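Local coordinates for protein hydratase ChsH1 (Mycobacterium tuberculosis, PDB 4W78) that hydrates the enoyl-CoA thioester 3-oxo-4,17-pregnadiene-20-carboxyl-CoA during cholesterol side-chain degradation, in a complex with ChsH2, at residues P64-Q68 with Q107-L113; L125-V129 with W140-Q144. One frame throughout, in Å; residues are numbered along the deposited sequence.

Interaction 1: P64-Q68 with Q107-L113; sequences PAMIQ and QTYHRYL
Pro-64 meets two tyrosine rings with neighbouring atoms of its own ring. Its CB lies over the centre of the Tyr-109 ring, 3.7 Å from the centroid and 11° off the normal. Its CG lies over one face of Tyr-112, nearer the rim, 3.4 Å from Tyr-112 CZ. Both are CH-pi contacts.

The apolar packing continues at Ile-67. Its two branches part: CG2 comes in the plane of the Tyr-109 ring, at the edge, 3.8 Å from Tyr-109 CE1. CG1 runs anti to the backbone N (chi1 -172°) and carries CD1 to Leu-113 CD1 at 3.7 Å. Tyr-109 thus has the proline over a face and the isoleucine at an edge.

Within 107-113, Tyr-109 OH donates a hydrogen bond of 2.7 Å to Gln-107 OE1, on a lone pair in the carbonyl plane. Between the segments, water 1 makes the polar bridge. It donates to Gln-107 OE1 and to Ala-65 O, the latter at 2.6 Å, and accepts from Gln-68 N. Two bonds at OE1 would help fix the rotation of the Gln-107 amide.

On the chain of ChsH2, Ile-73 N is hydrogen-bonded to Tyr-112 OH, and Gln-60 OE1 to Ala-65 N. Gln-107 and Thr-108 lie in an antiparallel ladder with a strand of ChsH2. The contact thus packs a 3-10 turn, at the entry to helix 67-70, on strand 99-109, outermost within this chain, and on the loop that follows it; the hotdog sheet continues into ChsH2, as in paired hotdog domains.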
loop_
_atom_site.group_PDB
_atom_site.type_symbol
_atom_site.label_atom_id
_atom_site.label_comp_id
_atom_site.label_asym_id
_atom_site.label_seq_id
_atom_site.Cartn_x
_atom_site.Cartn_y
_atom_site.Cartn_z
ATOM N N PRO A 64 2.477 7.065 -16.871
ATOM C CA PRO A 64 1.405 6.504 -17.703
ATOM C C PRO A 64 0.948 5.140 -17.198
ATOM O O PRO A 64 -0.258 4.857 -17.180
ATOM C CB PRO A 64 2.063 6.380 -19.073
ATOM C CG PRO A 64 3.050 7.524 -19.083
ATOM C CD PRO A 64 3.591 7.599 -17.680
ATOM N N ALA A 65 1.904 4.328 -16.752
ATOM C CA ALA A 65 1.620 2.970 -16.284
ATOM C C ALA A 65 0.803 2.919 -14.991
ATOM O O ALA A 65 0.425 1.840 -14.555
ATOM C CB ALA A 65 2.919 2.182 -16.110
ATOM N N MET A 66 0.553 4.074 -14.371
ATOM C CA MET A 66 -0.384 4.132 -13.240
ATOM C C MET A 66 -1.862 4.192 -13.624
ATOM O O MET A 66 -2.718 4.201 -12.732
ATOM C CB MET A 66 -0.074 5.326 -12.318
ATOM C CG MET A 66 1.138 5.117 -11.430
ATOM S SD MET A 66 1.237 6.374 -10.133
ATOM C CE MET A 66 0.009 5.776 -8.970
ATOM N N ILE A 67 -2.198 4.201 -14.916
ATOM C CA ILE A 67 -3.599 4.429 -15.306
ATOM C C ILE A 67 -4.575 3.461 -14.631
ATOM O O ILE A 67 -5.594 3.888 -14.103
ATOM C CB ILE A 67 -3.818 4.482 -16.838
ATOM C CG1 ILE A 67 -5.252 4.929 -17.162
ATOM C CG2 ILE A 67 -3.524 3.130 -17.502
ATOM C CD1 ILE A 67 -5.521 6.375 -16.798
ATOM N N GLN A 68 -4.222 2.181 -14.577
ATOM C CA GLN A 68 -5.114 1.192 -13.987
ATOM C C GLN A 68 -5.161 1.305 -12.464
ATOM O O GLN A 68 -6.130 0.880 -11.833
ATOM C CB GLN A 68 -4.661 -0.203 -14.420
ATOM C CG GLN A 68 -5.632 -1.321 -14.163
ATOM C CD GLN A 68 -5.207 -2.609 -14.866
ATOM O OE1 GLN A 68 -4.378 -2.594 -15.759
ATOM N NE2 GLN A 68 -5.767 -3.726 -14.440
ATOM N N GLN A 107 -1.702 -1.630 -23.171
ATOM C CA GLN A 107 -2.206 -0.323 -22.764
ATOM C C GLN A 107 -1.726 0.762 -23.723
ATOM O O GLN A 107 -0.556 0.773 -24.126
ATOM C CB GLN A 107 -1.744 0.014 -21.336
ATOM C CG GLN A 107 -2.295 -0.949 -20.276
ATOM C CD GLN A 107 -2.116 -0.445 -18.848
ATOM O OE1 GLN A 107 -1.264 0.391 -18.572
ATOM N NE2 GLN A 107 -2.943 -0.961 -17.929
ATOM N N THR A 108 -2.632 1.667 -24.086
ATOM C CA THR A 108 -2.296 2.817 -24.926
ATOM C C THR A 108 -2.585 4.090 -24.130
ATOM O O THR A 108 -3.640 4.215 -23.491
ATOM C CB THR A 108 -3.126 2.812 -26.219
ATOM O OG1 THR A 108 -2.794 1.649 -26.994
ATOM C CG2 THR A 108 -2.881 4.072 -27.045
ATOM N N TYR A 109 -1.633 5.015 -24.120
ATOM C CA TYR A 109 -1.778 6.252 -23.351
ATOM C C TYR A 109 -1.902 7.432 -24.312
ATOM O O TYR A 109 -0.963 7.761 -25.039
ATOM C CB TYR A 109 -0.579 6.441 -22.411
ATOM C CG TYR A 109 -0.199 5.166 -21.690
ATOM C CD1 TYR A 109 -0.997 4.653 -20.666
ATOM C CD2 TYR A 109 0.942 4.460 -22.046
ATOM C CE1 TYR A 109 -0.663 3.467 -20.024
ATOM C CE2 TYR A 109 1.283 3.282 -21.416
ATOM C CZ TYR A 109 0.476 2.794 -20.396
ATOM O OH TYR A 109 0.829 1.625 -19.779
ATOM N N HIS A 110 -3.069 8.068 -24.333
ATOM C CA HIS A 110 -3.272 9.146 -25.301
ATOM C C HIS A 110 -2.526 10.420 -24.916
ATOM O O HIS A 110 -2.051 11.155 -25.786
ATOM C CB HIS A 110 -4.757 9.424 -25.505
ATOM C CG HIS A 110 -5.530 8.228 -25.963
ATOM N ND1 HIS A 110 -5.163 7.481 -27.061
ATOM C CD2 HIS A 110 -6.650 7.647 -25.469
ATOM C CE1 HIS A 110 -6.021 6.488 -27.222
ATOM N NE2 HIS A 110 -6.935 6.568 -26.270
ATOM N N ARG A 111 -2.441 10.674 -23.614
ATOM C CA ARG A 111 -1.652 11.771 -23.066
ATOM C C ARG A 111 -1.304 11.456 -21.622
ATOM O O ARG A 111 -1.818 10.488 -21.043
ATOM C CB ARG A 111 -2.417 13.103 -23.132
ATOM C CG ARG A 111 -3.685 13.171 -22.274
ATOM C CD ARG A 111 -4.104 14.625 -22.116
ATOM N NE ARG A 111 -5.391 14.789 -21.447
ATOM C CZ ARG A 111 -5.543 14.959 -20.138
ATOM N NH1 ARG A 111 -4.493 14.959 -19.325
ATOM N NH2 ARG A 111 -6.764 15.115 -19.638
ATOM N N TYR A 112 -0.432 12.278 -21.042
ATOM C CA TYR A 112 -0.072 12.178 -19.638
ATOM C C TYR A 112 -1.120 12.899 -18.791
ATOM O O TYR A 112 -1.678 13.926 -19.209
ATOM C CB TYR A 112 1.320 12.799 -19.404
ATOM C CG TYR A 112 2.474 11.896 -19.801
ATOM C CD1 TYR A 112 2.630 11.462 -21.119
ATOM C CD2 TYR A 112 3.408 11.487 -18.866
ATOM C CE1 TYR A 112 3.681 10.624 -21.479
ATOM C CE2 TYR A 112 4.470 10.671 -19.213
ATOM C CZ TYR A 112 4.597 10.233 -20.517
ATOM O OH TYR A 112 5.646 9.407 -20.849
ATOM N N LEU A 113 -1.396 12.356 -17.610
ATOM C CA LEU A 113 -2.359 12.964 -16.687
ATOM C C LEU A 113 -1.698 13.840 -15.630
ATOM O O LEU A 113 -0.554 13.606 -15.224
ATOM C CB LEU A 113 -3.176 11.877 -15.993
ATOM C CG LEU A 113 -3.842 10.881 -16.933
ATOM C CD1 LEU A 113 -4.583 9.850 -16.096
ATOM C CD2 LEU A 113 -4.778 11.595 -17.916
HETATM O O HOH W 1 -1.727 0.829 -15.725
#

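Interaction 2: L125-V129 with W140-Q144; sequences LGDVV and WFINQ
Asn-143 reaches across to Asp-127 with both its backbone and its side chain. Its CB passes 3.5 Å from Asp-127 O. CG stands anti to the carbonyl carbon (chi1 -66°) and lies 3.8 Å from Asp-127 O. ND2, at the tip, donates to Asp-127 O at 3.1 Å, nearly straight at the hydrogen (167°), coming from above that carbonyl plane. ND2 also lies 3.6 Å from Asp-127 CB. Asn-143 N donates to the same oxygen at 2.9 Å, so one residue grips it twice. Asn-143 O accepts from Gly-126 N at 2.7 Å. Asn-143 therefore faces both Gly-126 and Asp-127, where a beta bulge shifts the register by one. Beyond it, Val-129 and Phe-141 form a regular antiparallel hydrogen-bonded pair.

Apolar groups meet on the face of Leu-125, Val-128 and Ile-142. Leu-125 CD1 touches Ile-142 CG2 at 3.7 Å, and Val-128 CG1 meets Trp-140 CE3 at the same distance.

The two strands form the hairpin 119-134 and 139-150 of the hotdog sheet. Helices 85-94 and 3-13 pack on the Leu-125 and Val-128 face. Strand 153-165 flanks 140-144, and its Arg-161 makes a cation-pi contact with Phe-141.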
loop_
_atom_site.group_PDB
_atom_site.type_symbol
_atom_site.label_atom_id
_atom_site.label_comp_id
_atom_site.label_asym_id
_atom_site.label_seq_id
_atom_site.Cartn_x
_atom_site.Cartn_y
_atom_site.Cartn_z
ATOM N N LEU A 125 -16.873 -6.005 -23.421
ATOM C CA LEU A 125 -16.435 -7.343 -23.798
ATOM C C LEU A 125 -16.055 -7.369 -25.285
ATOM O O LEU A 125 -16.767 -6.821 -26.135
ATOM C CB LEU A 125 -17.553 -8.344 -23.467
ATOM C CG LEU A 125 -17.351 -9.853 -23.549
ATOM C CD1 LEU A 125 -16.225 -10.278 -22.631
ATOM C CD2 LEU A 125 -18.633 -10.541 -23.139
ATOM N N GLY A 126 -14.906 -7.975 -25.584
ATOM C CA GLY A 126 -14.480 -8.197 -26.955
ATOM C C GLY A 126 -14.582 -9.665 -27.324
ATOM O O GLY A 126 -15.529 -10.337 -26.937
ATOM N N ASP A 127 -13.590 -10.179 -28.048
ATOM C CA ASP A 127 -13.654 -11.558 -28.521
ATOM C C ASP A 127 -13.691 -12.555 -27.405
ATOM O O ASP A 127 -12.912 -12.453 -26.464
ATOM C CB ASP A 127 -12.419 -11.907 -29.327
ATOM C CG ASP A 127 -12.400 -11.237 -30.608
ATOM O OD1 ASP A 127 -13.497 -10.790 -30.993
ATOM O OD2 ASP A 127 -11.313 -11.156 -31.221
ATOM N N VAL A 128 -14.563 -13.539 -27.557
ATOM C CA VAL A 128 -14.581 -14.711 -26.698
ATOM C C VAL A 128 -14.403 -15.923 -27.606
ATOM O O VAL A 128 -15.217 -16.175 -28.487
ATOM C CB VAL A 128 -15.888 -14.788 -25.911
ATOM C CG1 VAL A 128 -15.946 -16.074 -25.087
ATOM C CG2 VAL A 128 -16.022 -13.551 -25.032
ATOM N N VAL A 129 -13.308 -16.645 -27.409
ATOM C CA VAL A 129 -12.870 -17.653 -28.371
ATOM C C VAL A 129 -12.615 -18.971 -27.670
ATOM O O VAL A 129 -11.958 -19.010 -26.638
ATOM C CB VAL A 129 -11.571 -17.210 -29.078
ATOM C CG1 VAL A 129 -11.057 -18.314 -29.999
ATOM C CG2 VAL A 129 -11.798 -15.929 -29.857
ATOM N N TRP A 140 -11.218 -21.147 -22.660
ATOM C CA TRP A 140 -11.746 -20.102 -23.528
ATOM C C TRP A 140 -10.990 -18.822 -23.269
ATOM O O TRP A 140 -10.712 -18.489 -22.119
ATOM C CB TRP A 140 -13.214 -19.846 -23.207
ATOM C CG TRP A 140 -14.138 -20.912 -23.681
ATOM C CD1 TRP A 140 -14.254 -22.180 -23.187
ATOM C CD2 TRP A 140 -15.106 -20.794 -24.725
ATOM N NE1 TRP A 140 -15.232 -22.863 -23.867
ATOM C CE2 TRP A 140 -15.771 -22.034 -24.817
ATOM C CE3 TRP A 140 -15.480 -19.759 -25.589
ATOM C CZ2 TRP A 140 -16.783 -22.271 -25.744
ATOM C CZ3 TRP A 140 -16.487 -19.997 -26.512
ATOM C CH2 TRP A 140 -17.125 -21.245 -26.582
ATOM N N PHE A 141 -10.646 -18.097 -24.327
ATOM C CA PHE A 141 -10.009 -16.798 -24.150
ATOM C C PHE A 141 -11.057 -15.704 -24.178
ATOM O O PHE A 141 -11.966 -15.736 -25.008
ATOM C CB PHE A 141 -8.965 -16.541 -25.243
ATOM C CG PHE A 141 -7.757 -17.449 -25.164
ATOM C CD1 PHE A 141 -6.684 -17.107 -24.368
ATOM C CD2 PHE A 141 -7.702 -18.625 -25.892
ATOM C CE1 PHE A 141 -5.566 -17.922 -24.295
ATOM C CE2 PHE A 141 -6.588 -19.451 -25.821
ATOM C CZ PHE A 141 -5.522 -19.093 -25.020
ATOM N N ILE A 142 -10.915 -14.747 -23.268
ATOM C CA ILE A 142 -11.866 -13.640 -23.142
ATOM C C ILE A 142 -11.102 -12.324 -23.216
ATOM O O ILE A 142 -10.196 -12.075 -22.414
ATOM C CB ILE A 142 -12.602 -13.706 -21.804
ATOM C CG1 ILE A 142 -13.466 -14.964 -21.750
ATOM C CG2 ILE A 142 -13.474 -12.466 -21.612
ATOM C CD1 ILE A 142 -13.250 -15.774 -20.504
ATOM N N ASN A 143 -11.450 -11.497 -24.200
ATOM C CA ASN A 143 -10.890 -10.159 -24.349
ATOM C C ASN A 143 -11.826 -9.080 -23.851
ATOM O O ASN A 143 -13.061 -9.205 -23.967
ATOM C CB ASN A 143 -10.585 -9.883 -25.819
ATOM C CG ASN A 143 -9.490 -10.778 -26.359
ATOM O OD1 ASN A 143 -8.316 -10.421 -26.325
ATOM N ND2 ASN A 143 -9.868 -11.953 -26.833
ATOM N N GLN A 144 -11.249 -8.028 -23.294
ATOM C CA GLN A 144 -12.015 -6.836 -22.906
ATOM C C GLN A 144 -11.339 -5.592 -23.441
ATOM O O GLN A 144 -10.101 -5.530 -23.486
ATOM C CB GLN A 144 -12.100 -6.724 -21.393
ATOM C CG GLN A 144 -13.033 -7.700 -20.709
ATOM C CD GLN A 144 -13.060 -7.452 -19.215
ATOM O OE1 GLN A 144 -12.265 -8.020 -18.464
ATOM N NE2 GLN A 144 -13.949 -6.572 -18.781
#

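Overall arrangement
Both contacts reach the same antiparallel sheet but lie on opposite sides of the chain's centre. Their centres are about 23 Å apart and they do not touch. Interaction 1 is mostly buried. It joins a turn and short helix to strand 99-109 and the loop after it, beside ChsH2. Its chemistry is aromatic and aliphatic packing, with a water as polar bridge. Interaction 2 is only partly buried and touches no other chain of the assembly. It joins two sheet neighbours, mainly by direct backbone hydrogen bonds, and has apolar contacts on the helix-covered face. Strand 99-109 is followed in the chain by 119-134, and interaction 1 closes before interaction 2 opens.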